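Local coordinates for protein esterase (Rhizomucor miehei CAU432, PDB 4WY8) that probably hydrolyses carboxylic ester bonds, as a fungal carboxylesterase of the alpha/beta hydrolase fold, at residues D197-D202 against K230-I235; I39-A44 against N295-S300. All coordinates share one frame; numbering follows the deposited sequence.

Interaction 1: residues D197-D202 against K230-I235; sequences DNFETD and KDRQSI
The Phe199 ring takes the end of Arg232 at its edge, near the ring plane, with Phe199 CE2 4.4 Å from Arg232 NH1, while one of its faces has the backbone O of Asp197 3.7 Å above its centre. Phe222 of helix 215-225 also meets this ring, at a steep angle. In its own plane, the guanidinium of Arg232 has a water at the edge, which takes a hydrogen bond from NH1 at 2.6 Å and gives one to Asp197 OD2 at 2.7 Å. The carboxylate and guanidinium planes stand 80° apart. Asp197 OD2 remains 4.8 Å from Arg232 NH1, so the acid and base meet through this water and form no direct salt bridge. Instead Asp197 OD2 lies against the aliphatic stem, 3.6 Å from Arg232 CB. The arginine chain runs extended from CG to NE, carrying its charged end past the carboxylate to Asp223 and the carbonyl of Ile226. A second water donates to Asp197 OD2 at 3.0 Å and accepts from Gln233 NE2. Asp197 OD1 turns to Lys241 in a salt bridge. Aspartate suits this place because its two oxygens can divide their work, and arginine because a long apolar stem precedes a head with several donors. With positive groups and donating waters about it, the carboxylate is probably stabilised as the anion; the polar link runs through water, the direct contact is van der Waals.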
# COMPACT_ATOMS: atom_id res chain seq x y z
N ASP A 197 -6.99 23.42 -7.03
CA ASP A 197 -8.31 24.02 -6.95
C ASP A 197 -9.06 23.84 -8.27
O ASP A 197 -9.92 24.65 -8.62
CB ASP A 197 -8.22 25.50 -6.58
CG ASP A 197 -7.67 26.38 -7.72
OD1 ASP A 197 -6.92 25.87 -8.59
OD2 ASP A 197 -8.01 27.58 -7.75
N ASN A 198 -8.70 22.85 -9.06
CA ASN A 198 -9.52 22.59 -10.22
C ASN A 198 -10.65 21.64 -9.83
O ASN A 198 -10.42 20.46 -9.53
CB ASN A 198 -8.70 22.01 -11.37
CG ASN A 198 -9.54 21.75 -12.60
OD1 ASN A 198 -10.76 22.00 -12.60
ND2 ASN A 198 -8.92 21.23 -13.65
N PHE A 199 -11.88 22.17 -9.83
CA PHE A 199 -13.03 21.40 -9.38
C PHE A 199 -13.72 20.68 -10.51
O PHE A 199 -14.88 20.27 -10.39
CB PHE A 199 -14.05 22.31 -8.67
CG PHE A 199 -13.45 23.13 -7.58
CD1 PHE A 199 -12.83 22.52 -6.50
CD2 PHE A 199 -13.57 24.51 -7.59
CE1 PHE A 199 -12.28 23.27 -5.47
CE2 PHE A 199 -13.03 25.28 -6.57
CZ PHE A 199 -12.38 24.66 -5.50
N GLU A 200 -13.02 20.54 -11.63
CA GLU A 200 -13.55 19.78 -12.75
C GLU A 200 -12.58 18.73 -13.30
O GLU A 200 -12.61 18.42 -14.49
CB GLU A 200 -13.97 20.73 -13.86
CG GLU A 200 -15.06 21.71 -13.44
CD GLU A 200 -16.45 21.10 -13.52
OE1 GLU A 200 -16.57 19.94 -13.98
OE2 GLU A 200 -17.44 21.78 -13.14
N THR A 201 -11.72 18.18 -12.43
CA THR A 201 -10.91 17.02 -12.81
C THR A 201 -11.88 15.87 -13.00
O THR A 201 -13.04 15.96 -12.59
CB THR A 201 -9.84 16.66 -11.73
OG1 THR A 201 -10.48 16.21 -10.53
CG2 THR A 201 -8.92 17.87 -11.42
N ASP A 202 -11.41 14.78 -13.62
CA ASP A 202 -12.28 13.63 -13.85
C ASP A 202 -12.84 13.01 -12.57
O ASP A 202 -13.99 12.56 -12.55
CB ASP A 202 -11.56 12.56 -14.66
CG ASP A 202 -11.47 12.90 -16.13
OD1 ASP A 202 -11.88 14.03 -16.50
OD2 ASP A 202 -11.00 12.04 -16.91
N LYS A 230 -7.40 34.65 -6.71
CA LYS A 230 -6.05 34.85 -7.21
C LYS A 230 -5.00 34.28 -6.27
O LYS A 230 -3.99 33.72 -6.72
CB LYS A 230 -5.80 36.33 -7.52
CG LYS A 230 -6.25 36.62 -8.95
CD LYS A 230 -5.95 38.03 -9.44
CE LYS A 230 -6.33 38.14 -10.91
NZ LYS A 230 -5.61 39.24 -11.61
N ASP A 231 -5.25 34.39 -4.97
CA ASP A 231 -4.31 33.87 -3.98
C ASP A 231 -4.17 32.36 -4.07
O ASP A 231 -3.20 31.79 -3.56
CB ASP A 231 -4.74 34.25 -2.58
CG ASP A 231 -4.71 35.74 -2.36
OD1 ASP A 231 -3.94 36.43 -3.06
OD2 ASP A 231 -5.48 36.22 -1.49
N ARG A 232 -5.14 31.70 -4.70
CA ARG A 232 -5.06 30.25 -4.85
C ARG A 232 -3.94 29.86 -5.79
O ARG A 232 -3.62 28.66 -5.92
CB ARG A 232 -6.40 29.70 -5.35
CG ARG A 232 -7.48 30.03 -4.38
CD ARG A 232 -8.82 29.60 -4.82
NE ARG A 232 -9.79 30.01 -3.81
CZ ARG A 232 -11.09 29.76 -3.88
NH1 ARG A 232 -11.55 29.12 -4.94
NH2 ARG A 232 -11.90 30.18 -2.91
N GLN A 233 -3.32 30.85 -6.43
CA GLN A 233 -2.24 30.52 -7.36
C GLN A 233 -0.91 30.34 -6.60
O GLN A 233 0.06 29.86 -7.15
CB GLN A 233 -2.14 31.61 -8.44
CG GLN A 233 -3.27 31.56 -9.50
CD GLN A 233 -3.03 30.53 -10.62
OE1 GLN A 233 -1.89 30.28 -11.03
NE2 GLN A 233 -4.12 29.95 -11.13
N SER A 234 -0.87 30.69 -5.32
CA SER A 234 0.34 30.39 -4.54
C SER A 234 0.60 28.87 -4.44
O SER A 234 -0.33 28.11 -4.19
CB SER A 234 0.23 30.97 -3.15
OG SER A 234 1.21 30.39 -2.29
N ILE A 235 1.85 28.44 -4.57
CA ILE A 235 2.15 27.01 -4.50
C ILE A 235 1.98 26.48 -3.07
O ILE A 235 1.89 25.27 -2.85
CB ILE A 235 3.57 26.70 -5.04
CG1 ILE A 235 4.65 27.35 -4.18
CG2 ILE A 235 3.71 27.16 -6.55
CD1 ILE A 235 6.09 27.02 -4.67
O HOH W 1 -10.52 28.26 -7.16
O HOH W 2 -6.44 29.33 -9.58

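Interaction 2: residues I39-A44 against N295-S300; sequences IDDPKA and NLATLS
Asp41 holds its CG anti to the backbone N (chi1 -167°), which brings Asp41 OD2 to 3.7 Å from Ala297 CB; Asp41 CB, pointing toward the other segment, also touches that methyl. In Thr298 the methyl is the branch beside the backbone N and OG1 the one between N and the carbonyl carbon (chi1 54°). Thr298 CG2 thereby reaches Lys43 CB at 3.6 Å, and the hydroxyl is kept for a hydrogen bond with Tyr10 of helix 9-17. A beta-branched residue with one apolar and one polar arm fits both demands. Lys43 CB points toward the other segment and does the touching, while the chain, bent at chi2 and chi3, leads its amine away. Deeper in, Ala44 CB meets Ala297 CB at 3.7 Å. Here the backbones come close, with the CA atoms of Ala44 and Ala297 4.6 Å apart, and short methyl side chains suit such a spacing. No hydrogen bond joins the two segments; the carbonyl O of Ala297 is instead taken by Arg102 of helix 101-111. Asp41 OD1 accepts from Lys43 N at 2.9 Å through its anti lone pair, making an Asx turn. The Ala44 N to Asp41 O bond, 3.3 Å long, closes a type I beta turn that starts at the same aspartate. Both turns pack against the loop leading into the C-terminal helix 301-322 of this alpha/beta hydrolase.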
# COMPACT_ATOMS: atom_id res chain seq x y z
N ILE A 39 -18.83 12.36 20.16
CA ILE A 39 -19.11 12.02 21.56
C ILE A 39 -20.32 11.08 21.69
O ILE A 39 -20.32 10.18 22.53
CB ILE A 39 -19.34 13.29 22.41
CG1 ILE A 39 -18.09 14.18 22.37
CG2 ILE A 39 -19.65 12.91 23.85
CD1 ILE A 39 -18.35 15.61 22.79
N ASP A 40 -21.32 11.29 20.84
CA ASP A 40 -22.55 10.50 20.87
C ASP A 40 -22.50 9.18 20.08
O ASP A 40 -23.47 8.44 20.06
CB ASP A 40 -23.72 11.34 20.32
CG ASP A 40 -23.94 12.60 21.11
OD1 ASP A 40 -23.69 12.58 22.34
OD2 ASP A 40 -24.36 13.61 20.50
N ASP A 41 -21.40 8.93 19.37
CA ASP A 41 -21.26 7.63 18.72
C ASP A 41 -21.01 6.59 19.80
O ASP A 41 -20.11 6.75 20.63
CB ASP A 41 -20.13 7.66 17.69
CG ASP A 41 -20.14 6.46 16.75
OD1 ASP A 41 -20.23 5.30 17.22
OD2 ASP A 41 -20.06 6.67 15.52
N PRO A 42 -21.82 5.52 19.82
CA PRO A 42 -21.71 4.52 20.90
C PRO A 42 -20.46 3.63 20.76
O PRO A 42 -20.08 2.91 21.69
CB PRO A 42 -22.99 3.70 20.73
CG PRO A 42 -23.37 3.85 19.29
CD PRO A 42 -22.89 5.21 18.86
N LYS A 43 -19.84 3.68 19.59
CA LYS A 43 -18.67 2.87 19.28
C LYS A 43 -17.37 3.67 19.42
O LYS A 43 -16.26 3.14 19.27
CB LYS A 43 -18.79 2.33 17.85
CG LYS A 43 -19.91 1.34 17.59
CD LYS A 43 -19.52 -0.09 17.97
CE LYS A 43 -19.96 -1.09 16.90
NZ LYS A 43 -19.31 -2.43 17.06
N ALA A 44 -17.52 4.96 19.72
CA ALA A 44 -16.39 5.90 19.68
C ALA A 44 -15.22 5.52 20.58
O ALA A 44 -14.07 5.81 20.26
CB ALA A 44 -16.88 7.29 20.06
N ASN A 295 -11.27 10.65 9.88
CA ASN A 295 -11.82 11.69 10.77
C ASN A 295 -13.15 11.30 11.43
O ASN A 295 -14.01 12.16 11.65
CB ASN A 295 -12.03 12.99 9.98
CG ASN A 295 -12.97 12.82 8.79
OD1 ASN A 295 -12.52 12.59 7.66
ND2 ASN A 295 -14.27 12.98 9.02
N LEU A 296 -13.29 10.02 11.75
CA LEU A 296 -14.54 9.52 12.31
C LEU A 296 -14.31 8.88 13.68
O LEU A 296 -13.16 8.71 14.13
CB LEU A 296 -15.17 8.51 11.35
CG LEU A 296 -15.37 9.04 9.91
CD1 LEU A 296 -15.88 7.96 8.98
CD2 LEU A 296 -16.30 10.27 9.86
N ALA A 297 -15.40 8.54 14.36
CA ALA A 297 -15.30 8.00 15.72
C ALA A 297 -14.67 6.62 15.72
O ALA A 297 -14.00 6.23 16.69
CB ALA A 297 -16.68 7.97 16.38
N THR A 298 -14.90 5.90 14.63
CA THR A 298 -14.36 4.55 14.45
C THR A 298 -13.42 4.49 13.24
O THR A 298 -13.31 5.44 12.47
CB THR A 298 -15.46 3.53 14.22
OG1 THR A 298 -16.27 3.99 13.12
CG2 THR A 298 -16.34 3.40 15.46
N LEU A 299 -12.78 3.35 13.06
CA LEU A 299 -11.84 3.16 11.97
C LEU A 299 -12.22 1.97 11.12
O LEU A 299 -12.29 0.86 11.64
CB LEU A 299 -10.42 2.98 12.54
CG LEU A 299 -9.31 2.86 11.51
CD1 LEU A 299 -9.19 4.15 10.71
CD2 LEU A 299 -8.00 2.54 12.23
N SER A 300 -12.44 2.19 9.82
CA SER A 300 -12.84 1.10 8.93
C SER A 300 -11.74 0.05 8.85
O SER A 300 -10.59 0.34 9.17
CB SER A 300 -13.16 1.62 7.52
OG SER A 300 -12.01 1.96 6.77

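In the fold
From the N terminus, the chain leaves helix 27-39 and enters the first half of interaction 2 before strand 51-59 begins the mixed sheet. It then builds most of that sheet, and after strand 188-191 reaches residues 197-202. A largely helical excursion through 202-206 and 215-225 returns it to residues 230-235, where interaction 1 closes a loop of 27 residues. Strands 253-258 and 281-286 follow, then residues 295-300 close interaction 2 over 250 residues. Interaction 1 is therefore nested within interaction 2. Their centres lie 32 Å apart and their nearest atoms about 17 Å: one ties together the ends of the segment carrying helices 202-206 and 215-225, the other joins the N-terminal region to the C-terminal one.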